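Long-range contacts in ATP-dependent CLP protease, putative (Plasmodium falciparum, PDB 2F6I), which probably hydrolyses proteins to small peptides as a serine-type peptidase of the ClpP family, in a process that depends on ATP: residues 39-44 with 72-77; 102-107 with 124-129; 167-172 with 192-197. One frame throughout, in Å; residues are numbered along the deposited sequence.

Interaction 1: residues 39-44 with 72-77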
loop_
_atom_site.group_PDB
_atom_site.type_symbol
_atom_site.label_atom_id
_atom_site.label_comp_id
_atom_site.label_asym_id
_atom_site.label_seq_id
_atom_site.Cartn_x
_atom_site.Cartn_y
_atom_site.Cartn_z
ATOM N N LYS C 39 -42.325 17.967 -2.985
ATOM C CA LYS C 39 -43.027 18.925 -2.136
ATOM C C LYS C 39 -42.227 20.216 -1.998
ATOM O O LYS C 39 -42.451 21.001 -1.077
ATOM C CB LYS C 39 -43.279 18.342 -0.745
ATOM C CG LYS C 39 -44.439 17.374 -0.664
ATOM C CD LYS C 39 -44.780 17.096 0.790
ATOM C CE LYS C 39 -46.133 16.410 0.929
ATOM N NZ LYS C 39 -46.601 16.411 2.350
ATOM N N ARG C 40 -41.286 20.422 -2.916
ATOM C CA ARG C 40 -40.449 21.615 -2.922
ATOM C C ARG C 40 -39.494 21.668 -1.738
ATOM O O ARG C 40 -39.070 22.746 -1.323
ATOM C CB ARG C 40 -41.322 22.867 -2.911
ATOM C CG ARG C 40 -42.302 22.947 -4.056
ATOM C CD ARG C 40 -42.233 24.316 -4.696
ATOM N NE ARG C 40 -42.054 24.194 -6.133
ATOM C CZ ARG C 40 -41.443 25.095 -6.889
ATOM N NH1 ARG C 40 -40.945 26.196 -6.347
ATOM N NH2 ARG C 40 -41.325 24.889 -8.190
ATOM N N ILE C 41 -39.147 20.507 -1.198
ATOM C CA ILE C 41 -38.247 20.450 -0.058
ATOM C C ILE C 41 -36.928 19.779 -0.433
ATOM O O ILE C 41 -36.904 18.646 -0.903
ATOM C CB ILE C 41 -38.925 19.708 1.112
ATOM C CG1 ILE C 41 -40.214 20.447 1.489
ATOM C CG2 ILE C 41 -37.984 19.624 2.306
ATOM C CD1 ILE C 41 -41.018 19.799 2.596
ATOM N N ILE C 42 -35.832 20.499 -0.226
ATOM C CA ILE C 42 -34.503 20.001 -0.558
ATOM C C ILE C 42 -33.578 19.960 0.650
ATOM O O ILE C 42 -33.724 20.743 1.590
ATOM C CB ILE C 42 -33.836 20.889 -1.635
ATOM C CG1 ILE C 42 -34.607 20.789 -2.946
ATOM C CG2 ILE C 42 -32.384 20.469 -1.842
ATOM C CD1 ILE C 42 -34.026 21.648 -4.049
ATOM N N TYR C 43 -32.618 19.043 0.609
ATOM C CA TYR C 43 -31.647 18.907 1.681
ATOM C C TYR C 43 -30.243 19.241 1.194
ATOM O O TYR C 43 -29.799 18.753 0.157
ATOM C CB TYR C 43 -31.641 17.482 2.241
ATOM C CG TYR C 43 -32.892 17.089 2.985
ATOM C CD1 TYR C 43 -34.092 16.883 2.311
ATOM C CD2 TYR C 43 -32.873 16.913 4.369
ATOM C CE1 TYR C 43 -35.244 16.509 2.994
ATOM C CE2 TYR C 43 -34.019 16.542 5.062
ATOM C CZ TYR C 43 -35.200 16.341 4.369
ATOM O OH TYR C 43 -36.338 15.976 5.049
ATOM N N LEU C 44 -29.562 20.097 1.943
ATOM C CA LEU C 44 -28.190 20.474 1.643
ATOM C C LEU C 44 -27.469 19.985 2.888
ATOM O O LEU C 44 -27.075 20.772 3.746
ATOM C CB LEU C 44 -28.059 21.993 1.498
ATOM C CG LEU C 44 -26.643 22.554 1.312
ATOM C CD1 LEU C 44 -25.957 21.864 0.153
ATOM C CD2 LEU C 44 -26.714 24.055 1.072
ATOM N N LYS C 72 -38.169 25.083 0.098
ATOM C CA LYS C 72 -37.578 24.990 1.428
ATOM C C LYS C 72 -36.296 24.164 1.376
ATOM O O LYS C 72 -36.267 23.079 0.786
ATOM C CB LYS C 72 -38.555 24.346 2.410
ATOM C CG LYS C 72 -37.983 24.199 3.809
ATOM C CD LYS C 72 -38.885 23.379 4.723
ATOM C CE LYS C 72 -40.187 24.097 5.034
ATOM N NZ LYS C 72 -41.007 23.308 5.998
ATOM N N ILE C 73 -35.241 24.676 2.002
ATOM C CA ILE C 73 -33.959 23.984 2.020
ATOM C C ILE C 73 -33.402 23.790 3.430
ATOM O O ILE C 73 -33.091 24.761 4.123
ATOM C CB ILE C 73 -32.904 24.748 1.186
ATOM C CG1 ILE C 73 -33.355 24.826 -0.273
ATOM C CG2 ILE C 73 -31.550 24.053 1.283
ATOM C CD1 ILE C 73 -32.353 25.493 -1.192
ATOM N N TYR C 74 -33.286 22.533 3.854
ATOM C CA TYR C 74 -32.722 22.230 5.164
ATOM C C TYR C 74 -31.210 22.254 4.966
ATOM O O TYR C 74 -30.703 21.673 4.007
ATOM C CB TYR C 74 -33.157 20.845 5.649
ATOM C CG TYR C 74 -34.618 20.739 6.027
ATOM C CD1 TYR C 74 -35.514 20.028 5.228
ATOM C CD2 TYR C 74 -35.103 21.337 7.190
ATOM C CE1 TYR C 74 -36.858 19.913 5.579
ATOM C CE2 TYR C 74 -36.449 21.228 7.551
ATOM C CZ TYR C 74 -37.319 20.514 6.739
ATOM O OH TYR C 74 -38.646 20.393 7.085
ATOM N N ILE C 75 -30.493 22.926 5.861
ATOM C CA ILE C 75 -29.048 23.018 5.731
ATOM C C ILE C 75 -28.286 22.496 6.942
ATOM O O ILE C 75 -28.515 22.925 8.074
ATOM C CB ILE C 75 -28.607 24.473 5.467
ATOM C CG1 ILE C 75 -29.366 25.036 4.264
ATOM C CG2 ILE C 75 -27.107 24.524 5.207
ATOM C CD1 ILE C 75 -29.094 26.511 4.002
ATOM N N ASN C 76 -27.368 21.572 6.672
ATOM C CA ASN C 76 -26.509 20.942 7.670
ATOM C C ASN C 76 -25.256 20.607 6.873
ATOM O O ASN C 76 -25.086 19.481 6.416
ATOM C CB ASN C 76 -27.159 19.657 8.198
ATOM C CG ASN C 76 -26.329 18.973 9.274
ATOM O OD1 ASN C 76 -25.237 19.425 9.623
ATOM N ND2 ASN C 76 -26.849 17.874 9.807
ATOM N N SER C 77 -24.388 21.598 6.697
ATOM C CA SER C 77 -23.178 21.421 5.904
ATOM C C SER C 77 -21.987 22.221 6.416
ATOM O O SER C 77 -22.135 23.357 6.858
ATOM C CB SER C 77 -23.470 21.820 4.454
ATOM O OG SER C 77 -22.281 21.953 3.694
#

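Interaction 2: residues 102-107 with 124-129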
loop_
_atom_site.group_PDB
_atom_site.type_symbol
_atom_site.label_atom_id
_atom_site.label_comp_id
_atom_site.label_asym_id
_atom_site.label_seq_id
_atom_site.Cartn_x
_atom_site.Cartn_y
_atom_site.Cartn_z
ATOM N N ILE C 102 -33.597 26.603 6.482
ATOM C CA ILE C 102 -33.680 26.094 7.843
ATOM C C ILE C 102 -32.412 25.296 8.123
ATOM O O ILE C 102 -32.107 24.322 7.432
ATOM C CB ILE C 102 -34.905 25.182 8.037
ATOM C CG1 ILE C 102 -36.183 25.967 7.728
ATOM C CG2 ILE C 102 -34.942 24.661 9.470
ATOM C CD1 ILE C 102 -37.463 25.179 7.947
ATOM N N SER C 103 -31.666 25.719 9.134
ATOM C CA SER C 103 -30.427 25.047 9.477
ATOM C C SER C 103 -30.551 24.209 10.732
ATOM O O SER C 103 -31.340 24.512 11.624
ATOM C CB SER C 103 -29.318 26.072 9.696
ATOM O OG SER C 103 -29.549 26.794 10.894
ATOM N N PHE C 104 -29.770 23.140 10.781
ATOM C CA PHE C 104 -29.720 22.273 11.944
ATOM C C PHE C 104 -28.389 21.539 11.923
ATOM O O PHE C 104 -27.776 21.386 10.868
ATOM C CB PHE C 104 -30.904 21.291 11.987
ATOM C CG PHE C 104 -30.951 20.310 10.850
ATOM C CD1 PHE C 104 -31.876 20.466 9.822
ATOM C CD2 PHE C 104 -30.118 19.195 10.835
ATOM C CE1 PHE C 104 -31.977 19.524 8.797
ATOM C CE2 PHE C 104 -30.210 18.247 9.815
ATOM C CZ PHE C 104 -31.144 18.413 8.795
ATOM N N GLY C 105 -27.928 21.118 13.094
ATOM C CA GLY C 105 -26.662 20.416 13.173
ATOM C C GLY C 105 -25.486 21.370 13.142
ATOM O O GLY C 105 -25.179 22.027 14.135
ATOM N N LEU C 106 -24.826 21.452 11.995
ATOM C CA LEU C 106 -23.677 22.328 11.849
ATOM C C LEU C 106 -23.700 23.007 10.492
ATOM O O LEU C 106 -23.919 22.359 9.467
ATOM C CB LEU C 106 -22.382 21.528 11.999
ATOM C CG LEU C 106 -21.097 22.353 12.016
ATOM C CD1 LEU C 106 -21.154 23.301 13.189
ATOM C CD2 LEU C 106 -19.885 21.450 12.134
ATOM N N VAL C 107 -23.481 24.317 10.490
ATOM C CA VAL C 107 -23.461 25.086 9.255
ATOM C C VAL C 107 -22.240 25.986 9.283
ATOM O O VAL C 107 -21.939 26.595 10.313
ATOM C CB VAL C 107 -24.734 25.940 9.107
ATOM C CG1 VAL C 107 -24.651 26.784 7.847
ATOM C CG2 VAL C 107 -25.960 25.034 9.058
ATOM N N LYS C 124 -34.518 30.329 9.144
ATOM C CA LYS C 124 -34.655 29.752 10.472
ATOM C C LYS C 124 -33.540 28.785 10.846
ATOM O O LYS C 124 -32.676 28.451 10.033
ATOM C CB LYS C 124 -36.002 29.040 10.589
ATOM C CG LYS C 124 -37.194 29.918 10.253
ATOM C CD LYS C 124 -38.504 29.162 10.425
ATOM C CE LYS C 124 -39.697 30.044 10.098
ATOM N NZ LYS C 124 -40.992 29.339 10.321
ATOM N N SER C 125 -33.579 28.336 12.094
ATOM C CA SER C 125 -32.593 27.408 12.612
ATOM C C SER C 125 -33.129 26.688 13.838
ATOM O O SER C 125 -33.810 27.288 14.668
ATOM C CB SER C 125 -31.311 28.156 12.986
ATOM O OG SER C 125 -30.445 27.331 13.746
ATOM N N LEU C 126 -32.840 25.394 13.936
ATOM C CA LEU C 126 -33.262 24.623 15.090
ATOM C C LEU C 126 -32.334 25.042 16.232
ATOM O O LEU C 126 -31.217 25.501 15.991
ATOM C CB LEU C 126 -33.159 23.123 14.797
ATOM C CG LEU C 126 -34.272 22.580 13.893
ATOM C CD1 LEU C 126 -33.983 21.146 13.517
ATOM C CD2 LEU C 126 -35.608 22.672 14.617
ATOM N N PRO C 127 -32.784 24.886 17.487
ATOM C CA PRO C 127 -32.068 25.233 18.721
ATOM C C PRO C 127 -30.587 24.859 18.884
ATOM O O PRO C 127 -29.763 25.714 19.217
ATOM C CB PRO C 127 -32.929 24.588 19.810
ATOM C CG PRO C 127 -34.286 24.604 19.229
ATOM C CD PRO C 127 -34.031 24.171 17.810
ATOM N N ASN C 128 -30.251 23.590 18.663
ATOM C CA ASN C 128 -28.878 23.117 18.849
ATOM C C ASN C 128 -27.881 23.314 17.713
ATOM O O ASN C 128 -26.724 22.921 17.832
ATOM C CB ASN C 128 -28.908 21.642 19.247
ATOM C CG ASN C 128 -29.516 21.430 20.619
ATOM O OD1 ASN C 128 -30.413 20.602 20.796
ATOM N ND2 ASN C 128 -29.027 22.182 21.602
ATOM N N CYS C 129 -28.313 23.930 16.623
ATOM C CA CYS C 129 -27.424 24.155 15.491
ATOM C C CYS C 129 -26.234 25.049 15.849
ATOM O O CYS C 129 -26.364 26.011 16.608
ATOM C CB CYS C 129 -28.202 24.782 14.335
ATOM S SG CYS C 129 -27.239 24.974 12.826
#

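Interaction 3: residues 167-172 with 192-197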
loop_
_atom_site.group_PDB
_atom_site.type_symbol
_atom_site.label_atom_id
_atom_site.label_comp_id
_atom_site.label_asym_id
_atom_site.label_seq_id
_atom_site.Cartn_x
_atom_site.Cartn_y
_atom_site.Cartn_z
ATOM N N SER C 167 -23.838 41.932 3.468
ATOM C CA SER C 167 -25.093 42.456 2.945
ATOM C C SER C 167 -26.315 41.652 3.395
ATOM O O SER C 167 -27.447 42.094 3.217
ATOM C CB SER C 167 -25.054 42.495 1.417
ATOM O OG SER C 167 -25.189 41.194 0.872
ATOM N N PHE C 168 -26.086 40.480 3.979
ATOM C CA PHE C 168 -27.183 39.628 4.441
ATOM C C PHE C 168 -27.439 39.750 5.940
ATOM O O PHE C 168 -28.552 39.514 6.406
ATOM C CB PHE C 168 -26.885 38.155 4.134
ATOM C CG PHE C 168 -26.827 37.825 2.667
ATOM C CD1 PHE C 168 -26.103 36.720 2.231
ATOM C CD2 PHE C 168 -27.506 38.595 1.728
ATOM C CE1 PHE C 168 -26.052 36.384 0.882
ATOM C CE2 PHE C 168 -27.463 38.267 0.373
ATOM C CZ PHE C 168 -26.734 37.159 -0.050
ATOM N N THR C 169 -26.406 40.111 6.693
ATOM C CA THR C 169 -26.522 40.219 8.143
ATOM C C THR C 169 -26.431 41.641 8.684
ATOM O O THR C 169 -26.664 41.871 9.873
ATOM C CB THR C 169 -25.431 39.376 8.834
ATOM O OG1 THR C 169 -24.139 39.844 8.425
ATOM C CG2 THR C 169 -25.573 37.911 8.458
ATOM N N ASN C 170 -26.089 42.585 7.812
ATOM C CA ASN C 170 -25.956 43.990 8.193
ATOM C C ASN C 170 -24.683 44.244 8.991
ATOM O O ASN C 170 -24.437 45.362 9.445
ATOM C CB ASN C 170 -27.174 44.451 8.999
ATOM C CG ASN C 170 -28.456 44.389 8.195
ATOM O OD1 ASN C 170 -28.581 45.043 7.156
ATOM N ND2 ASN C 170 -29.418 43.599 8.669
ATOM N N GLN C 171 -23.881 43.199 9.170
ATOM C CA GLN C 171 -22.621 43.332 9.886
ATOM C C GLN C 171 -21.644 43.935 8.900
ATOM O O GLN C 171 -21.851 43.855 7.691
ATOM C CB GLN C 171 -22.105 41.968 10.339
ATOM C CG GLN C 171 -23.001 41.259 11.329
ATOM C CD GLN C 171 -23.185 42.046 12.604
ATOM O OE1 GLN C 171 -22.212 42.456 13.237
ATOM N NE2 GLN C 171 -24.436 42.262 12.994
ATOM N N THR C 172 -20.584 44.546 9.409
ATOM C CA THR C 172 -19.586 45.146 8.537
ATOM C C THR C 172 -18.601 44.078 8.086
ATOM O O THR C 172 -18.406 43.075 8.783
ATOM C CB THR C 172 -18.802 46.254 9.262
ATOM O OG1 THR C 172 -17.968 45.678 10.274
ATOM C CG2 THR C 172 -19.754 47.209 9.938
ATOM N N LYS C 192 -28.979 34.614 15.255
ATOM C CA LYS C 192 -30.070 35.534 14.971
ATOM C C LYS C 192 -29.635 36.971 15.244
ATOM O O LYS C 192 -29.855 37.864 14.427
ATOM C CB LYS C 192 -31.282 35.193 15.834
ATOM C CG LYS C 192 -32.433 36.168 15.686
ATOM C CD LYS C 192 -33.557 35.815 16.636
ATOM C CE LYS C 192 -34.697 36.804 16.530
ATOM N NZ LYS C 192 -35.804 36.436 17.454
ATOM N N GLN C 193 -29.013 37.185 16.398
ATOM C CA GLN C 193 -28.541 38.508 16.783
ATOM C C GLN C 193 -27.497 39.012 15.795
ATOM O O GLN C 193 -27.340 40.220 15.605
ATOM C CB GLN C 193 -27.940 38.463 18.187
ATOM C CG GLN C 193 -28.885 37.907 19.240
ATOM C CD GLN C 193 -28.217 37.747 20.592
ATOM O OE1 GLN C 193 -27.153 37.134 20.703
ATOM N NE2 GLN C 193 -28.844 38.295 21.631
ATOM N N TYR C 194 -26.789 38.078 15.167
ATOM C CA TYR C 194 -25.754 38.414 14.197
ATOM C C TYR C 194 -26.417 38.835 12.888
ATOM O O TYR C 194 -25.842 39.589 12.103
ATOM C CB TYR C 194 -24.859 37.200 13.946
ATOM C CG TYR C 194 -23.473 37.526 13.429
ATOM C CD1 TYR C 194 -22.441 37.859 14.307
ATOM C CD2 TYR C 194 -23.187 37.481 12.067
ATOM C CE1 TYR C 194 -21.158 38.133 13.842
ATOM C CE2 TYR C 194 -21.907 37.755 11.590
ATOM C CZ TYR C 194 -20.898 38.079 12.482
ATOM O OH TYR C 194 -19.627 38.331 12.015
ATOM N N GLY C 195 -27.628 38.337 12.656
ATOM C CA GLY C 195 -28.348 38.676 11.441
ATOM C C GLY C 195 -28.280 37.605 10.365
ATOM O O GLY C 195 -28.567 37.877 9.197
ATOM N N ILE C 196 -27.900 36.389 10.755
ATOM C CA ILE C 196 -27.801 35.273 9.816
ATOM C C ILE C 196 -29.159 34.604 9.627
ATOM O O ILE C 196 -29.521 34.220 8.518
ATOM C CB ILE C 196 -26.768 34.228 10.301
ATOM C CG1 ILE C 196 -25.366 34.841 10.257
ATOM C CG2 ILE C 196 -26.831 32.974 9.431
ATOM C CD1 ILE C 196 -24.284 33.962 10.848
ATOM N N ILE C 197 -29.904 34.460 10.715
ATOM C CA ILE C 197 -31.234 33.862 10.657
ATOM C C ILE C 197 -32.227 34.830 11.283
ATOM O O ILE C 197 -31.852 35.690 12.079
ATOM C CB ILE C 197 -31.304 32.522 11.424
ATOM C CG1 ILE C 197 -30.894 32.734 12.882
ATOM C CG2 ILE C 197 -30.418 31.490 10.743
ATOM C CD1 ILE C 197 -31.009 31.499 13.745
#

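Interaction 1: residues 39-44 with 72-77
Tyr43 and Tyr74 lie alongside each other on one face of a pair of parallel strands, both phenol rings leaning the same way. Their first torsions nearly match (chi1 -68° and -70°), each putting CG beside the backbone N and opposite the carbonyl carbon. The rings meet obliquely, neither stacked nor edge-to-face: their planes are inclined at 38° and their centroids lie 5.1 Å apart. Tyr74 CD1 sits over the rim of one face of the Tyr43 ring, 3.8 Å from Tyr43 CE2. Ile41, on the same face, reaches Tyr74 with its short branch, Ile41 CG2 to Tyr74 CE1 at 3.5 Å, because that methyl is the substituent opposite its backbone N.

The other face is aliphatic. Ile42 CB approaches Ile73 CG1 at 4.2 Å, and Leu44 CB lies 4.1 Å from Ile73 CG2. Leu44 and Ile75 run side by side, Leu44 CD2 4.2 Å from Ile75 CG2.

Five backbone hydrogen bonds fix this register. Ile42 N binds Lys72 O at 2.8 Å and Ile42 O receives Tyr74 N; Leu44 likewise uses both its N and its O, the latter taking Asn76 N.

Strand 41-44 is one of the two edge strands of the parallel sheet within this chain and is linked to strand 71-77 through helix 50-66, a beta-alpha-beta unit. That helix packs on Ile42, helix 109-116 packs on Leu44 and Ile75, and strand 99-104 continues the sheet beyond 71-77. On the tyrosine face, Leu61 of a second subunit packs on both tyrosines.

Interaction 2: residues 102-107 with 124-129
Phe104 and Leu126 run side by side in the same direction, with Leu126 CD1 meeting Phe104 CB at 3.4 Å. With CG between the backbone N and the carbonyl carbon (chi1 63°), the Phe104 ring leads away from 124-129 while CB stays against Leu126; the side chain packs on Ile57 of a second subunit.

On another side of the strand, Ser103 OG approaches Ser125 OG to 3.0 Å. Ser125 OG donates a hydrogen bond to Leu126 O. Cys129 brings its sulfur against the corner: Cys129 SG lies 3.7 Å from Phe104 C and 4.0 Å from Val107 CG2.

Backbone bonds hold the two segments in parallel register only at the start, Ser103 N to Lys124 O at 3.0 Å and Leu126 N to Ser103 O at 2.9 Å. Then 126-129 forms a type I turn and returns at Cys129, whose CA makes a C-H...O contact with Gly105 O.

At Gly105, with positive phi, the chain turns a corner, passing from the main parallel sheet of the ClpP domain (strand 99-104) into a small mixed sheet, where 106-107 pairs with 130-132. The Leu106 side chain thereby lies about 7 Å from that of His134, the predicted active-site residue.

Interaction 3: residues 167-172 with 192-197
Gln171 reaches Tyr194 through CG, CD and NE2. From CB, which points toward 192-197, the first torsion sets CG opposite the carbonyl carbon (chi1 -63°). Gln171 CG then lies over one face of the Tyr194 ring, 3.9 Å from its centroid and 20° off the normal, a CH-pi contact; it is also 3.4 Å from Tyr194 O. A bend at chi2 turns the chain so that Gln171 CD stays 3.7 Å from Tyr194 O. At the tip, Gln171 NE2 donates to Tyr194 O at 3.1 Å, but the N-H...O angle of 128° marks the bond as weak.

Thr169 meets the same ring near its plane with CG2, at the edge rather than over the face. Thr169 CG2 is also 3.1 Å from Gly195 O and 3.6 Å from Ile196 CG1. Thr169 CA and Gly195 CA are 4.1 Å apart. Gly195 is the positive-phi residue of the Schellman motif that ends helix 188-194, and a side chain there would run into Thr169 O.

Two helix ends thus meet with carbonyls crowded together: Phe168 O and Gly195 O, both acceptors, are only 3.2 Å apart. Arg123 NH1 bonds to both, weakly to the second, and its charge would be expected to offset their repulsion. The contact therefore combines apolar packing on a ring with polar groups that would be expected to ease the crowding of acceptors.

In the fold
Within this chain, the ClpP protease catalytic domain of a longer protein, interactions 1 and 2 are buried and share the parallel sheet: strands 71-77 and 99-104 are neighbours in it, and Ile75 N lies 2.6 Å from Ile102 O. Both also touch a second subunit. Interaction 1 is regular, a full ladder of backbone bonds, whereas interaction 2 starts as such a ladder and breaks at a corner, with paired serines inside the ladder and a cysteine sulfur at the corner. Interaction 3 is only partly buried and lies across the chain's centre from interaction 1; it joins helix ends without a backbone-to-backbone hydrogen bond. It still reaches interaction 2, where Ile197 CD1 packs on Ser125 CB at 3.4 Å.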